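Local atomic coordinates of Lmo1340 protein (Listeria monocytogenes, PDB entry 4NLM), a protein that is of unknown function but belongs to the YqgU-like family of six-bladed beta propellers and is probably a surface lipoprotein. Residues Glu46-Val51 / Leu60-Lys65; Thr69-Leu74 / Pro83-Lys88. All blocks are in the same frame, centred on the assembly; numbering follows the deposited sequence. Where two conformers were deposited one is given.

Contact 1: Glu46-Val51 / Leu60-Lys65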
loop_
_atom_site.group_PDB
_atom_site.type_symbol
_atom_site.label_atom_id
_atom_site.label_comp_id
_atom_site.label_asym_id
_atom_site.label_seq_id
_atom_site.Cartn_x
_atom_site.Cartn_y
_atom_site.Cartn_z
ATOM N N GLU A 46 -23.512 -2.536 1.714
ATOM C CA GLU A 46 -23.024 -3.888 1.449
ATOM C C GLU A 46 -21.579 -3.858 0.911
ATOM O O GLU A 46 -20.761 -4.662 1.287
ATOM C CB GLU A 46 -23.933 -4.569 0.445
ATOM C CG GLU A 46 -23.548 -5.980 0.136
ATOM C CD GLU A 46 -24.542 -6.741 -0.723
ATOM O OE1 GLU A 46 -25.661 -6.264 -0.991
ATOM O OE2 GLU A 46 -24.164 -7.866 -1.118
ATOM N N PHE A 47 -21.277 -2.906 0.038
ATOM C CA PHE A 47 -19.938 -2.768 -0.535
ATOM C C PHE A 47 -19.027 -2.298 0.577
ATOM O O PHE A 47 -19.336 -1.326 1.255
ATOM C CB PHE A 47 -19.979 -1.730 -1.652
ATOM C CG PHE A 47 -18.615 -1.386 -2.248
ATOM C CD1 PHE A 47 -17.739 -2.375 -2.707
ATOM C CD2 PHE A 47 -18.214 -0.080 -2.338
ATOM C CE1 PHE A 47 -16.534 -2.042 -3.243
ATOM C CE2 PHE A 47 -16.997 0.263 -2.888
ATOM C CZ PHE A 47 -16.151 -0.720 -3.338
ATOM N N GLN A 48 -17.924 -3.014 0.775
ATOM C CA GLN A 48 -16.907 -2.594 1.741
ATOM C C GLN A 48 -15.799 -1.867 0.971
ATOM O O GLN A 48 -15.531 -0.698 1.170
ATOM C CB GLN A 48 -16.403 -3.763 2.592
ATOM C CG GLN A 48 -17.530 -4.480 3.303
ATOM C CD GLN A 48 -18.262 -3.546 4.248
ATOM O OE1 GLN A 48 -17.648 -2.917 5.110
ATOM N NE2 GLN A 48 -19.561 -3.424 4.066
ATOM N N ARG A 49 -15.103 -2.575 0.085
ATOM C CA ARG A 49 -14.102 -1.956 -0.755
ATOM C C ARG A 49 -13.611 -2.922 -1.814
ATOM O O ARG A 49 -13.853 -4.124 -1.741
ATOM C CB ARG A 49 -12.886 -1.519 0.062
ATOM C CG ARG A 49 -12.117 -2.695 0.677
ATOM C CD ARG A 49 -10.842 -2.283 1.392
ATOM N NE ARG A 49 -11.126 -1.461 2.553
ATOM C CZ ARG A 49 -11.025 -0.132 2.612
ATOM N NH1 ARG A 49 -11.321 0.476 3.740
ATOM N NH2 ARG A 49 -10.598 0.592 1.575
ATOM N N VAL A 50 -12.939 -2.367 -2.834
ATOM C CA VAL A 50 -12.035 -3.144 -3.681
ATOM C C VAL A 50 -10.678 -3.079 -2.987
ATOM O O VAL A 50 -10.159 -2.019 -2.702
ATOM C CB VAL A 50 -11.971 -2.584 -5.097
ATOM C CG1 VAL A 50 -10.820 -3.178 -5.887
ATOM C CG2 VAL A 50 -13.299 -2.857 -5.795
ATOM N N VAL A 51 -10.093 -4.260 -2.713
ATOM C CA VAL A 51 -8.847 -4.291 -1.962
ATOM C C VAL A 51 -7.643 -3.968 -2.874
ATOM O O VAL A 51 -6.704 -3.306 -2.470
ATOM C CB VAL A 51 -8.668 -5.680 -1.333
ATOM C CG1 VAL A 51 -7.295 -5.825 -0.655
ATOM C CG2 VAL A 51 -9.789 -5.950 -0.349
ATOM N N LEU A 60 -9.912 -7.802 -6.326
ATOM C CA LEU A 60 -10.440 -8.415 -5.114
ATOM C C LEU A 60 -11.525 -7.507 -4.498
ATOM O O LEU A 60 -11.217 -6.419 -4.108
ATOM C CB LEU A 60 -9.305 -8.672 -4.116
ATOM C CG LEU A 60 -9.706 -9.302 -2.789
ATOM C CD1 LEU A 60 -10.373 -10.628 -3.001
ATOM C CD2 LEU A 60 -8.513 -9.417 -1.864
ATOM N N LEU A 61 -12.730 -8.036 -4.504
ATOM C CA LEU A 61 -13.928 -7.338 -4.016
ATOM C C LEU A 61 -14.339 -7.859 -2.664
ATOM O O LEU A 61 -14.508 -9.050 -2.473
ATOM C CB LEU A 61 -15.055 -7.577 -5.021
ATOM C CG LEU A 61 -16.409 -7.029 -4.654
ATOM C CD1 LEU A 61 -16.433 -5.510 -4.484
ATOM C CD2 LEU A 61 -17.478 -7.469 -5.646
ATOM N N GLN A 62 -14.550 -6.930 -1.735
ATOM C CA GLN A 62 -15.001 -7.224 -0.367
ATOM C C GLN A 62 -16.375 -6.599 -0.137
ATOM O O GLN A 62 -16.564 -5.394 -0.297
ATOM C CB GLN A 62 -13.997 -6.669 0.621
ATOM C CG GLN A 62 -14.316 -7.004 2.082
ATOM C CD GLN A 62 -13.375 -6.325 3.026
ATOM O OE1 GLN A 62 -12.223 -6.057 2.680
ATOM N NE2 GLN A 62 -13.829 -6.096 4.252
ATOM N N THR A 63 -17.317 -7.459 0.231
ATOM C CA THR A 63 -18.690 -7.042 0.545
ATOM C C THR A 63 -19.082 -7.738 1.850
ATOM O O THR A 63 -18.400 -8.656 2.319
ATOM C CB THR A 63 -19.665 -7.460 -0.552
ATOM O OG1 THR A 63 -19.646 -8.879 -0.746
ATOM C CG2 THR A 63 -19.376 -6.763 -1.879
ATOM N N LYS A 64 -20.183 -7.285 2.442
ATOM C CA LYS A 64 -20.657 -7.861 3.706
ATOM C C LYS A 64 -22.165 -7.830 3.765
ATOM O O LYS A 64 -22.805 -6.803 3.460
ATOM C CB LYS A 64 -20.095 -7.092 4.914
ATOM C CG LYS A 64 -20.465 -7.712 6.256
ATOM C CD LYS A 64 -19.830 -6.988 7.424
ATOM C CE LYS A 64 -20.294 -7.583 8.743
ATOM N NZ LYS A 64 -19.828 -6.778 9.905
ATOM N N LYS A 65 -22.741 -8.956 4.164
ATOM C CA LYS A 65 -24.178 -9.087 4.282
ATOM C C LYS A 65 -24.524 -10.103 5.350
ATOM O O LYS A 65 -23.921 -11.178 5.422
ATOM C CB LYS A 65 -24.779 -9.518 2.952
ATOM C CG LYS A 65 -26.283 -9.719 3.011
ATOM C CD LYS A 65 -26.825 -10.149 1.665
ATOM C CE LYS A 65 -28.298 -10.507 1.717
ATOM N NZ LYS A 65 -28.776 -11.013 0.399
HETATM O O HOH W 1 -22.361 -9.574 0.036
HETATM O O HOH W 2 -10.672 -4.381 4.082
#
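Phe47-Val51 and Leu60-Lys65 run antiparallel, their axes 4.6 Å apart at an angle of 169°, and the ladder is broken by a classic beta bulge in which both Gln48 and Arg49 face Gln62. Gln62 O takes two amides from the same face of its carbonyl plane, Gln48 N at 2.9 Å and, in a longer bond, Arg49 N at 3.2 Å. In return Gln62 N bonds Arg49 O, and beyond it Val51 N binds Leu60 O. At the other end Glu46 O is gripped twice: Lys64 N comes in the carbonyl plane, while Gln48 NE2 stands above that plane, 3.3 Å away. The bend at chi2 of Gln48 (-61°) folds its amide back over its own strand for this bond and sets NE2 against Lys64 CB.

These are the first two strands of a four-stranded antiparallel blade of the propeller. On one face, Leu61 reaches the edge of the Phe47 ring with CD1, 3.7 Å from Phe47 CE1, and Phe47, Val50 and Leu61 all pack on Ile356 of strand 352-357. Thr63 shares this face; its OG1 and Glu46 OE2 hold one water between them. The opposite face carries Arg49 and Gln62, side by side and pointing the same way, with guanidinium and amide planes 61° apart. A water donates to Gln62 OE1 and weakly accepts from Arg49 NE. Extended throughout, with CG anti to the backbone N, Gln62 lays its amide beside Gln48 CB and also touches Ile91 and Val94 of the next blade. Val51 lies alongside Leu60, its CB 3.8 Å from Leu60 CD2, and both side chains meet Ile96 of strand 90-96.

Contact 2: Thr69-Leu74 / Pro83-Lys88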
loop_
_atom_site.group_PDB
_atom_site.type_symbol
_atom_site.label_atom_id
_atom_site.label_comp_id
_atom_site.label_asym_id
_atom_site.label_seq_id
_atom_site.Cartn_x
_atom_site.Cartn_y
_atom_site.Cartn_z
ATOM N N THR A 69 -18.650 -11.521 5.741
ATOM C CA THR A 69 -17.835 -10.804 4.778
ATOM C C THR A 69 -17.473 -11.781 3.688
ATOM O O THR A 69 -16.981 -12.891 3.962
ATOM C CB THR A 69 -16.579 -10.216 5.423
ATOM O OG1 THR A 69 -16.931 -9.226 6.385
ATOM C CG2 THR A 69 -15.693 -9.573 4.388
ATOM N N TYR A 70 -17.682 -11.339 2.455
ATOM C CA TYR A 70 -17.369 -12.106 1.274
ATOM C C TYR A 70 -16.223 -11.495 0.486
ATOM O O TYR A 70 -16.183 -10.292 0.263
ATOM C CB TYR A 70 -18.589 -12.220 0.344
ATOM C CG TYR A 70 -19.757 -12.929 0.975
ATOM C CD1 TYR A 70 -20.717 -12.233 1.689
ATOM C CD2 TYR A 70 -19.907 -14.293 0.859
ATOM C CE1 TYR A 70 -21.787 -12.874 2.274
ATOM C CE2 TYR A 70 -20.976 -14.948 1.465
ATOM C CZ TYR A 70 -21.915 -14.228 2.157
ATOM O OH TYR A 70 -22.972 -14.884 2.762
ATOM N N PHE A 71 -15.300 -12.348 0.049
ATOM C CA PHE A 71 -14.200 -11.967 -0.837
ATOM C C PHE A 71 -14.410 -12.671 -2.162
ATOM O O PHE A 71 -14.589 -13.882 -2.209
ATOM C CB PHE A 71 -12.838 -12.319 -0.220
ATOM C CG PHE A 71 -12.547 -11.517 0.997
ATOM C CD1 PHE A 71 -12.046 -10.249 0.880
ATOM C CD2 PHE A 71 -12.791 -12.017 2.257
ATOM C CE1 PHE A 71 -11.787 -9.483 1.973
ATOM C CE2 PHE A 71 -12.544 -11.244 3.376
ATOM C CZ PHE A 71 -12.048 -9.975 3.237
ATOM N N GLU A 72 -14.408 -11.876 -3.228
ATOM C CA GLU A 72 -14.615 -12.373 -4.576
ATOM C C GLU A 72 -13.592 -11.793 -5.545
ATOM O O GLU A 72 -13.102 -10.676 -5.348
ATOM C CB GLU A 72 -16.020 -11.956 -5.078
ATOM C CG GLU A 72 -17.193 -12.568 -4.327
ATOM C CD GLU A 72 -18.517 -11.934 -4.693
ATOM O OE1 GLU A 72 -18.618 -10.715 -4.542
ATOM O OE2 GLU A 72 -19.438 -12.664 -5.102
ATOM N N GLU A 73 -13.321 -12.558 -6.609
ATOM C CA GLU A 73 -12.600 -11.999 -7.750
ATOM C C GLU A 73 -13.657 -11.427 -8.686
ATOM O O GLU A 73 -14.579 -12.126 -9.040
ATOM C CB GLU A 73 -11.760 -13.055 -8.434
ATOM C CG GLU A 73 -10.992 -12.524 -9.648
ATOM C CD GLU A 73 -9.982 -13.492 -10.160
ATOM O OE1 GLU A 73 -10.157 -14.680 -9.865
ATOM O OE2 GLU A 73 -9.048 -13.066 -10.881
ATOM N N LEU A 74 -13.490 -10.171 -9.082
ATOM C CA LEU A 74 -14.416 -9.469 -9.967
ATOM C C LEU A 74 -13.695 -9.090 -11.246
ATOM O O LEU A 74 -12.692 -8.409 -11.193
ATOM C CB LEU A 74 -14.926 -8.208 -9.289
ATOM C CG LEU A 74 -15.722 -7.262 -10.208
ATOM C CD1 LEU A 74 -17.031 -7.879 -10.665
ATOM C CD2 LEU A 74 -15.964 -5.947 -9.509
ATOM N N PRO A 83 -16.279 -16.625 -6.149
ATOM C CA PRO A 83 -16.102 -16.620 -4.703
ATOM C C PRO A 83 -14.744 -17.145 -4.302
ATOM O O PRO A 83 -14.321 -18.145 -4.842
ATOM C CB PRO A 83 -17.194 -17.563 -4.205
ATOM C CG PRO A 83 -17.417 -18.501 -5.333
ATOM C CD PRO A 83 -17.135 -17.735 -6.598
ATOM N N ILE A 84 -14.080 -16.476 -3.370
ATOM C CA ILE A 84 -12.818 -16.919 -2.841
ATOM C C ILE A 84 -12.938 -17.439 -1.410
ATOM O O ILE A 84 -12.605 -18.567 -1.118
ATOM C CB ILE A 84 -11.769 -15.788 -2.885
ATOM C CG1 ILE A 84 -11.591 -15.286 -4.331
ATOM C CG2 ILE A 84 -10.429 -16.290 -2.347
ATOM C CD1 ILE A 84 -10.915 -13.941 -4.425
ATOM N N PHE A 85 -13.464 -16.618 -0.506
ATOM C CA PHE A 85 -13.501 -16.916 0.935
ATOM C C PHE A 85 -14.550 -16.068 1.595
ATOM O O PHE A 85 -14.844 -14.964 1.133
ATOM C CB PHE A 85 -12.084 -16.582 1.554
ATOM C CG PHE A 85 -11.908 -16.889 3.000
ATOM C CD1 PHE A 85 -11.412 -18.115 3.382
ATOM C CD2 PHE A 85 -12.130 -15.931 3.975
ATOM C CE1 PHE A 85 -11.200 -18.414 4.728
ATOM C CE2 PHE A 85 -11.923 -16.214 5.317
ATOM C CZ PHE A 85 -11.463 -17.464 5.691
ATOM N N ASN A 86 -15.102 -16.566 2.683
ATOM C CA ASN A 86 -16.017 -15.760 3.468
ATOM C C ASN A 86 -15.786 -16.024 4.961
ATOM O O ASN A 86 -15.267 -17.080 5.340
ATOM C CB ASN A 86 -17.474 -15.983 3.045
ATOM C CG ASN A 86 -17.982 -17.369 3.368
ATOM O OD1 ASN A 86 -18.292 -17.691 4.529
ATOM N ND2 ASN A 86 -18.155 -18.164 2.346
ATOM N N THR A 87 -16.203 -15.073 5.806
ATOM C CA THR A 87 -16.000 -15.197 7.237
ATOM C C THR A 87 -16.945 -14.315 8.007
ATOM O O THR A 87 -17.374 -13.264 7.523
ATOM C CB THR A 87 -14.554 -14.829 7.643
ATOM O OG1 THR A 87 -14.366 -15.035 9.042
ATOM C CG2 THR A 87 -14.193 -13.409 7.294
ATOM N N LYS A 88 -17.271 -14.742 9.228
ATOM C CA LYS A 88 -18.062 -13.913 10.141
ATOM C C LYS A 88 -17.166 -13.120 11.094
ATOM O O LYS A 88 -17.653 -12.321 11.894
ATOM C CB LYS A 88 -19.021 -14.782 10.936
ATOM C CG LYS A 88 -20.094 -15.382 10.052
ATOM C CD LYS A 88 -21.153 -16.108 10.847
ATOM C CE LYS A 88 -22.391 -16.369 10.007
ATOM N NZ LYS A 88 -23.147 -15.116 9.714
HETATM O O HOH W 3 -17.322 -10.388 8.789
#
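Phe71 and Phe85 form a hydrogen-bonded pair of the antiparallel hairpin that supplies the last two strands of this propeller blade, and a classic beta bulge follows at once, with Ile84 and Phe85 both facing Phe71. Phe71 O takes Ile84 N at 2.9 Å and, weakly, Phe85 N at 3.4 Å.

The two phenylalanines leave the same face of the sheet but turn apart. CG of Phe71 sits beside its backbone N (chi1 -66°), which sets the ring edge against Phe85 O and carries the ring against Gln62 and Val94; CG of Phe85 is anti to its N (chi1 -177°). The rings therefore come together only at CD2 of each, 4.3 Å apart, with Phe71 CD2 near the plane of the Phe85 ring.

On the other face Tyr70 and Asn86 run side by side, ring and amide planes 50° apart, and Tyr70 CD2 rests 3.7 Å from Asn86 CB. Ile84, brought round by the bulge, points at the neighbouring strand; its CD1 lies against the peptide between Glu72 and Glu73, 3.5 Å from Glu73 N. The carboxylate of Glu73 is held by Arg82 and Ser58. At the far end Thr69 N bonds Thr87 O, and a water accepts from Thr69 OG1 at 2.7 Å while donating to Thr87 O at 3.1 Å.

Overall arrangement
After the short strand 40-41, which pairs with strand 352-357, the chain lays down strand 47-55 and turns back into strand 58-65, so contact 1 closes the first hairpin of the blade. It then reverses into strand 68-75 and again into strand 81-87, where contact 2 closes a second hairpin. The two are in series, neither nested nor crossed, with centres about 8 Å apart. The middle strands join them: Thr63 O with Tyr70 N and Leu61 N with Glu72 O are probable hydrogen bonds, making one four-stranded meander. Contact 1 ties this blade to the sheet uniting both chain ends; on the other face, both contacts pack against strand 90-96, which opens the following blade.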